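Local coordinates for protein glycinin A3B4 subunit (Glycine max, PDB 2D5F) that serves as a seed storage protein of the 11S globulin family, a two-cupin subunit made as a proglycinin precursor whose mature form assembles into hexamers, at residues K49-S61 and E233-S245. Numbering follows the deposited sequence.
Sequences KRTLNRNGLHLPS and ERKQIVTVEGGLS. With CO3 (carbonate ion), chain E.
Strand 237-239 runs antiparallel to the start of strand 56-61, their short axes 4.6 Å apart at an angle of 144°. Leu57 and Val238 form the hydrogen-bonded pair, Leu57 N giving to Val238 O at 2.7 Å and Val238 N returning a bond to Leu57 O. Gly56-Thr239 and His58-Ile237 are the non-hydrogen-bonded pairs beside it. The ladder runs on at both ends, through Val240 N to Asn55 O, where the type II turn 53-56 delivers the chain, and through Leu59 N to Gln236 O.

The Leu57 and Val238 side chains run alongside each other on one face of the sheet, Leu57 CB against Val238 CG2. Val240 CG2 comes in at a slant and reaches Leu57 CB at 3.7 Å, while Leu59 CD2 meets Val238 CG2 from roughly a right angle. His58 and Ile237 occupy the other face. With CG anti to the backbone N (chi1 -174°), the imidazole turns one edge to a carbonate ion, probably from the crystallisation liquor: His58 ND1 donates to carbonate O1 at 2.7 Å. His58 CD2 lies 3.5 Å from Gln236 O, and NE2 bonds Tyr164. Arg50 NH2 donates to carbonate O2 at 2.6 Å; Thr133 OG1 and Tyr131 OH also bond the carbonate. Ile237 CD1 extends to Thr51 O, 3.7 Å away, and a water joins Arg54 O to Thr239 OG1.

The arrangement adds a short strand to the edge of a sheet in the N-terminal cupin barrel. Strand 56-62 also pairs with 131-135, Ile237 packs on Ile30 of strand 28-32, and Ser470 of a second subunit lies against Leu59.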
loop_
_atom_site.group_PDB
_atom_site.type_symbol
_atom_site.label_atom_id
_atom_site.label_comp_id
_atom_site.label_asym_id
_atom_site.label_seq_id
_atom_site.Cartn_x
_atom_site.Cartn_y
_atom_site.Cartn_z
ATOM N N LYS B 49 -14.832 0.036 32.717
ATOM C CA LYS B 49 -14.508 -1.226 33.380
ATOM C C LYS B 49 -15.785 -2.055 33.454
ATOM O O LYS B 49 -16.780 -1.615 34.018
ATOM C CB LYS B 49 -13.980 -0.960 34.784
ATOM C CG LYS B 49 -13.583 -2.205 35.549
ATOM C CD LYS B 49 -13.019 -1.824 36.910
ATOM C CE LYS B 49 -12.666 -3.050 37.732
ATOM N NZ LYS B 49 -12.230 -2.674 39.110
ATOM N N ARG B 50 -15.759 -3.251 32.878
ATOM C CA ARG B 50 -16.945 -4.099 32.872
ATOM C C ARG B 50 -16.767 -5.376 33.666
ATOM O O ARG B 50 -15.719 -6.023 33.607
ATOM C CB ARG B 50 -17.341 -4.440 31.434
ATOM C CG ARG B 50 -17.908 -3.254 30.670
ATOM C CD ARG B 50 -17.792 -3.432 29.161
ATOM N NE ARG B 50 -17.699 -2.134 28.502
ATOM C CZ ARG B 50 -17.183 -1.934 27.295
ATOM N NH1 ARG B 50 -17.145 -0.710 26.790
ATOM N NH2 ARG B 50 -16.705 -2.953 26.596
ATOM N N THR B 51 -17.800 -5.730 34.418
ATOM C CA THR B 51 -17.762 -6.942 35.216
ATOM C C THR B 51 -18.943 -7.823 34.872
ATOM O O THR B 51 -20.092 -7.393 34.935
ATOM C CB THR B 51 -17.795 -6.632 36.725
ATOM O OG1 THR B 51 -16.633 -5.874 37.080
ATOM C CG2 THR B 51 -17.806 -7.927 37.532
ATOM N N LEU B 52 -18.648 -9.052 34.470
ATOM C CA LEU B 52 -19.685 -10.011 34.140
ATOM C C LEU B 52 -19.662 -11.028 35.262
ATOM O O LEU B 52 -18.667 -11.723 35.457
ATOM C CB LEU B 52 -19.386 -10.721 32.816
ATOM C CG LEU B 52 -19.564 -9.980 31.487
ATOM C CD1 LEU B 52 -18.813 -8.660 31.502
ATOM C CD2 LEU B 52 -19.068 -10.876 30.357
ATOM N N ASN B 53 -20.747 -11.099 36.016
ATOM C CA ASN B 53 -20.827 -12.060 37.099
ATOM C C ASN B 53 -21.054 -13.446 36.501
ATOM O O ASN B 53 -21.175 -13.591 35.282
ATOM C CB ASN B 53 -21.963 -11.673 38.045
ATOM C CG ASN B 53 -21.637 -10.434 38.863
ATOM O OD1 ASN B 53 -22.527 -9.689 39.269
ATOM N ND2 ASN B 53 -20.353 -10.220 39.119
ATOM N N ARG B 54 -21.092 -14.459 37.360
ATOM C CA ARG B 54 -21.303 -15.838 36.930
ATOM C C ARG B 54 -22.515 -15.899 36.002
ATOM O O ARG B 54 -23.576 -15.348 36.312
ATOM C CB ARG B 54 -21.518 -16.732 38.155
ATOM C CG ARG B 54 -21.426 -18.223 37.884
ATOM C CD ARG B 54 -21.168 -18.974 39.181
ATOM N NE ARG B 54 -21.089 -20.420 38.990
ATOM C CZ ARG B 54 -22.114 -21.182 38.622
ATOM N NH1 ARG B 54 -23.304 -20.639 38.401
ATOM N NH2 ARG B 54 -21.950 -22.489 38.482
ATOM N N ASN B 55 -22.347 -16.561 34.861
ATOM C CA ASN B 55 -23.412 -16.686 33.869
ATOM C C ASN B 55 -23.826 -15.321 33.318
ATOM O O ASN B 55 -24.906 -15.178 32.745
ATOM C CB ASN B 55 -24.642 -17.375 34.474
ATOM C CG ASN B 55 -24.444 -18.868 34.689
ATOM O OD1 ASN B 55 -25.387 -19.576 35.037
ATOM N ND2 ASN B 55 -23.222 -19.350 34.488
ATOM N N GLY B 56 -22.964 -14.323 33.491
ATOM C CA GLY B 56 -23.279 -12.988 33.011
ATOM C C GLY B 56 -23.158 -12.826 31.506
ATOM O O GLY B 56 -22.172 -13.252 30.906
ATOM N N LEU B 57 -24.167 -12.205 30.899
ATOM C CA LEU B 57 -24.190 -11.977 29.462
ATOM C C LEU B 57 -24.349 -10.494 29.146
ATOM O O LEU B 57 -25.348 -9.870 29.502
ATOM C CB LEU B 57 -25.338 -12.761 28.818
ATOM C CG LEU B 57 -25.680 -12.453 27.353
ATOM C CD1 LEU B 57 -24.566 -12.924 26.426
ATOM C CD2 LEU B 57 -26.982 -13.151 26.984
ATOM N N HIS B 58 -23.347 -9.931 28.482
ATOM C CA HIS B 58 -23.392 -8.529 28.099
ATOM C C HIS B 58 -24.147 -8.482 26.774
ATOM O O HIS B 58 -23.651 -8.960 25.756
ATOM C CB HIS B 58 -21.971 -7.988 27.936
ATOM C CG HIS B 58 -21.909 -6.518 27.669
ATOM N ND1 HIS B 58 -20.731 -5.866 27.377
ATOM C CD2 HIS B 58 -22.874 -5.568 27.670
ATOM C CE1 HIS B 58 -20.974 -4.578 27.208
ATOM N NE2 HIS B 58 -22.268 -4.372 27.382
ATOM N N LEU B 59 -25.347 -7.914 26.798
ATOM C CA LEU B 59 -26.188 -7.829 25.608
ATOM C C LEU B 59 -25.499 -7.156 24.422
ATOM O O LEU B 59 -24.738 -6.198 24.580
ATOM C CB LEU B 59 -27.496 -7.111 25.941
ATOM C CG LEU B 59 -28.295 -7.741 27.094
ATOM C CD1 LEU B 59 -29.625 -7.016 27.257
ATOM C CD2 LEU B 59 -28.529 -9.221 26.816
ATOM N N PRO B 60 -25.771 -7.650 23.208
ATOM C CA PRO B 60 -25.170 -7.104 21.981
ATOM C C PRO B 60 -25.285 -5.595 21.788
ATOM O O PRO B 60 -26.357 -5.008 21.949
ATOM C CB PRO B 60 -25.861 -7.900 20.868
ATOM C CG PRO B 60 -27.183 -8.273 21.477
ATOM C CD PRO B 60 -26.804 -8.653 22.890
ATOM N N SER B 61 -24.158 -4.975 21.445
ATOM C CA SER B 61 -24.105 -3.538 21.212
ATOM C C SER B 61 -22.935 -3.191 20.295
ATOM O O SER B 61 -22.077 -4.032 20.025
ATOM C CB SER B 61 -23.928 -2.794 22.529
ATOM O OG SER B 61 -22.623 -2.988 23.050
ATOM N N GLU B 233 -36.250 -5.265 32.799
ATOM C CA GLU B 233 -35.678 -4.435 33.854
ATOM C C GLU B 233 -34.308 -4.944 34.292
ATOM O O GLU B 233 -33.788 -4.531 35.324
ATOM C CB GLU B 233 -36.620 -4.408 35.065
ATOM C CG GLU B 233 -38.055 -4.026 34.727
ATOM C CD GLU B 233 -38.182 -2.615 34.171
ATOM O OE1 GLU B 233 -39.261 -2.280 33.636
ATOM O OE2 GLU B 233 -37.211 -1.834 34.272
ATOM N N ARG B 234 -33.722 -5.834 33.499
ATOM C CA ARG B 234 -32.422 -6.411 33.823
ATOM C C ARG B 234 -31.233 -5.508 33.481
ATOM O O ARG B 234 -30.150 -5.650 34.055
ATOM C CB ARG B 234 -32.261 -7.748 33.099
ATOM C CG ARG B 234 -33.333 -8.780 33.423
ATOM C CD ARG B 234 -33.194 -9.990 32.517
ATOM N NE ARG B 234 -33.399 -9.625 31.118
ATOM C CZ ARG B 234 -33.060 -10.390 30.086
ATOM N NH1 ARG B 234 -32.495 -11.575 30.292
ATOM N NH2 ARG B 234 -33.276 -9.966 28.845
ATOM N N LYS B 235 -31.450 -4.580 32.552
ATOM C CA LYS B 235 -30.417 -3.655 32.083
ATOM C C LYS B 235 -29.461 -4.370 31.120
ATOM O O LYS B 235 -29.700 -5.527 30.768
ATOM C CB LYS B 235 -29.671 -3.020 33.266
ATOM C CG LYS B 235 -30.609 -2.192 34.159
ATOM C CD LYS B 235 -29.881 -1.471 35.285
ATOM C CE LYS B 235 -30.866 -0.917 36.314
ATOM N NZ LYS B 235 -31.924 -0.059 35.698
ATOM N N GLN B 236 -28.392 -3.684 30.705
ATOM C CA GLN B 236 -27.432 -4.207 29.718
ATOM C C GLN B 236 -26.628 -5.488 29.976
ATOM O O GLN B 236 -26.059 -6.059 29.041
ATOM C CB GLN B 236 -26.461 -3.092 29.308
ATOM C CG GLN B 236 -25.824 -2.369 30.465
ATOM C CD GLN B 236 -26.490 -1.035 30.742
ATOM O OE1 GLN B 236 -25.960 0.021 30.392
ATOM N NE2 GLN B 236 -27.663 -1.078 31.364
ATOM N N ILE B 237 -26.536 -5.923 31.224
ATOM C CA ILE B 237 -25.823 -7.161 31.527
ATOM C C ILE B 237 -26.806 -8.036 32.296
ATOM O O ILE B 237 -27.240 -7.685 33.396
ATOM C CB ILE B 237 -24.562 -6.930 32.386
ATOM C CG1 ILE B 237 -23.556 -6.063 31.622
ATOM C CG2 ILE B 237 -23.915 -8.268 32.722
ATOM C CD1 ILE B 237 -22.250 -5.840 32.365
ATOM N N VAL B 238 -27.163 -9.164 31.702
ATOM C CA VAL B 238 -28.121 -10.066 32.313
ATOM C C VAL B 238 -27.511 -11.380 32.787
ATOM O O VAL B 238 -26.403 -11.751 32.387
ATOM C CB VAL B 238 -29.245 -10.389 31.322
ATOM C CG1 VAL B 238 -29.832 -9.094 30.774
ATOM C CG2 VAL B 238 -28.709 -11.265 30.195
ATOM N N THR B 239 -28.248 -12.079 33.646
ATOM C CA THR B 239 -27.807 -13.367 34.153
ATOM C C THR B 239 -28.559 -14.437 33.374
ATOM O O THR B 239 -29.789 -14.409 33.298
ATOM C CB THR B 239 -28.127 -13.530 35.649
ATOM O OG1 THR B 239 -27.416 -12.540 36.402
ATOM C CG2 THR B 239 -27.723 -14.916 36.125
ATOM N N VAL B 240 -27.817 -15.369 32.784
ATOM C CA VAL B 240 -28.424 -16.446 32.017
ATOM C C VAL B 240 -28.648 -17.622 32.964
ATOM O O VAL B 240 -27.704 -18.332 33.325
ATOM C CB VAL B 240 -27.515 -16.895 30.846
ATOM C CG1 VAL B 240 -28.211 -17.979 30.028
ATOM C CG2 VAL B 240 -27.178 -15.701 29.966
ATOM N N GLU B 241 -29.898 -17.810 33.376
ATOM C CA GLU B 241 -30.239 -18.888 34.292
ATOM C C GLU B 241 -30.069 -20.226 33.596
ATOM O O GLU B 241 -30.608 -20.445 32.510
ATOM C CB GLU B 241 -31.680 -18.742 34.780
ATOM C CG GLU B 241 -31.979 -19.539 36.043
ATOM C CD GLU B 241 -33.461 -19.607 36.360
ATOM O OE1 GLU B 241 -34.122 -18.544 36.378
ATOM O OE2 GLU B 241 -33.965 -20.728 36.598
ATOM N N GLY B 242 -29.309 -21.115 34.226
ATOM C CA GLY B 242 -29.074 -22.427 33.656
ATOM C C GLY B 242 -27.840 -22.457 32.773
ATOM O O GLY B 242 -27.456 -23.514 32.264
ATOM N N GLY B 243 -27.216 -21.294 32.595
ATOM C CA GLY B 243 -26.028 -21.210 31.767
ATOM C C GLY B 243 -26.380 -21.090 30.299
ATOM O O GLY B 243 -27.445 -21.535 29.871
ATOM N N LEU B 244 -25.486 -20.491 29.521
ATOM C CA LEU B 244 -25.717 -20.311 28.090
ATOM C C LEU B 244 -25.087 -21.431 27.263
ATOM O O LEU B 244 -24.020 -21.944 27.602
ATOM C CB LEU B 244 -25.138 -18.967 27.632
ATOM C CG LEU B 244 -25.298 -18.560 26.164
ATOM C CD1 LEU B 244 -26.689 -17.962 25.935
ATOM C CD2 LEU B 244 -24.219 -17.538 25.811
ATOM N N SER B 245 -25.752 -21.795 26.171
ATOM C CA SER B 245 -25.251 -22.827 25.270
ATOM C C SER B 245 -25.177 -22.276 23.850
ATOM O O SER B 245 -26.168 -21.757 23.326
ATOM C CB SER B 245 -26.171 -24.054 25.272
ATOM O OG SER B 245 -26.247 -24.636 26.561
HETATM C C CO3 E . -17.388 -6.539 27.631
HETATM O O1 CO3 E . -18.451 -7.237 27.611
HETATM O O2 CO3 E . -17.351 -5.440 26.977
HETATM O O3 CO3 E . -16.368 -6.947 28.306
HETATM O O HOH W 1 -24.636 -12.955 36.145
#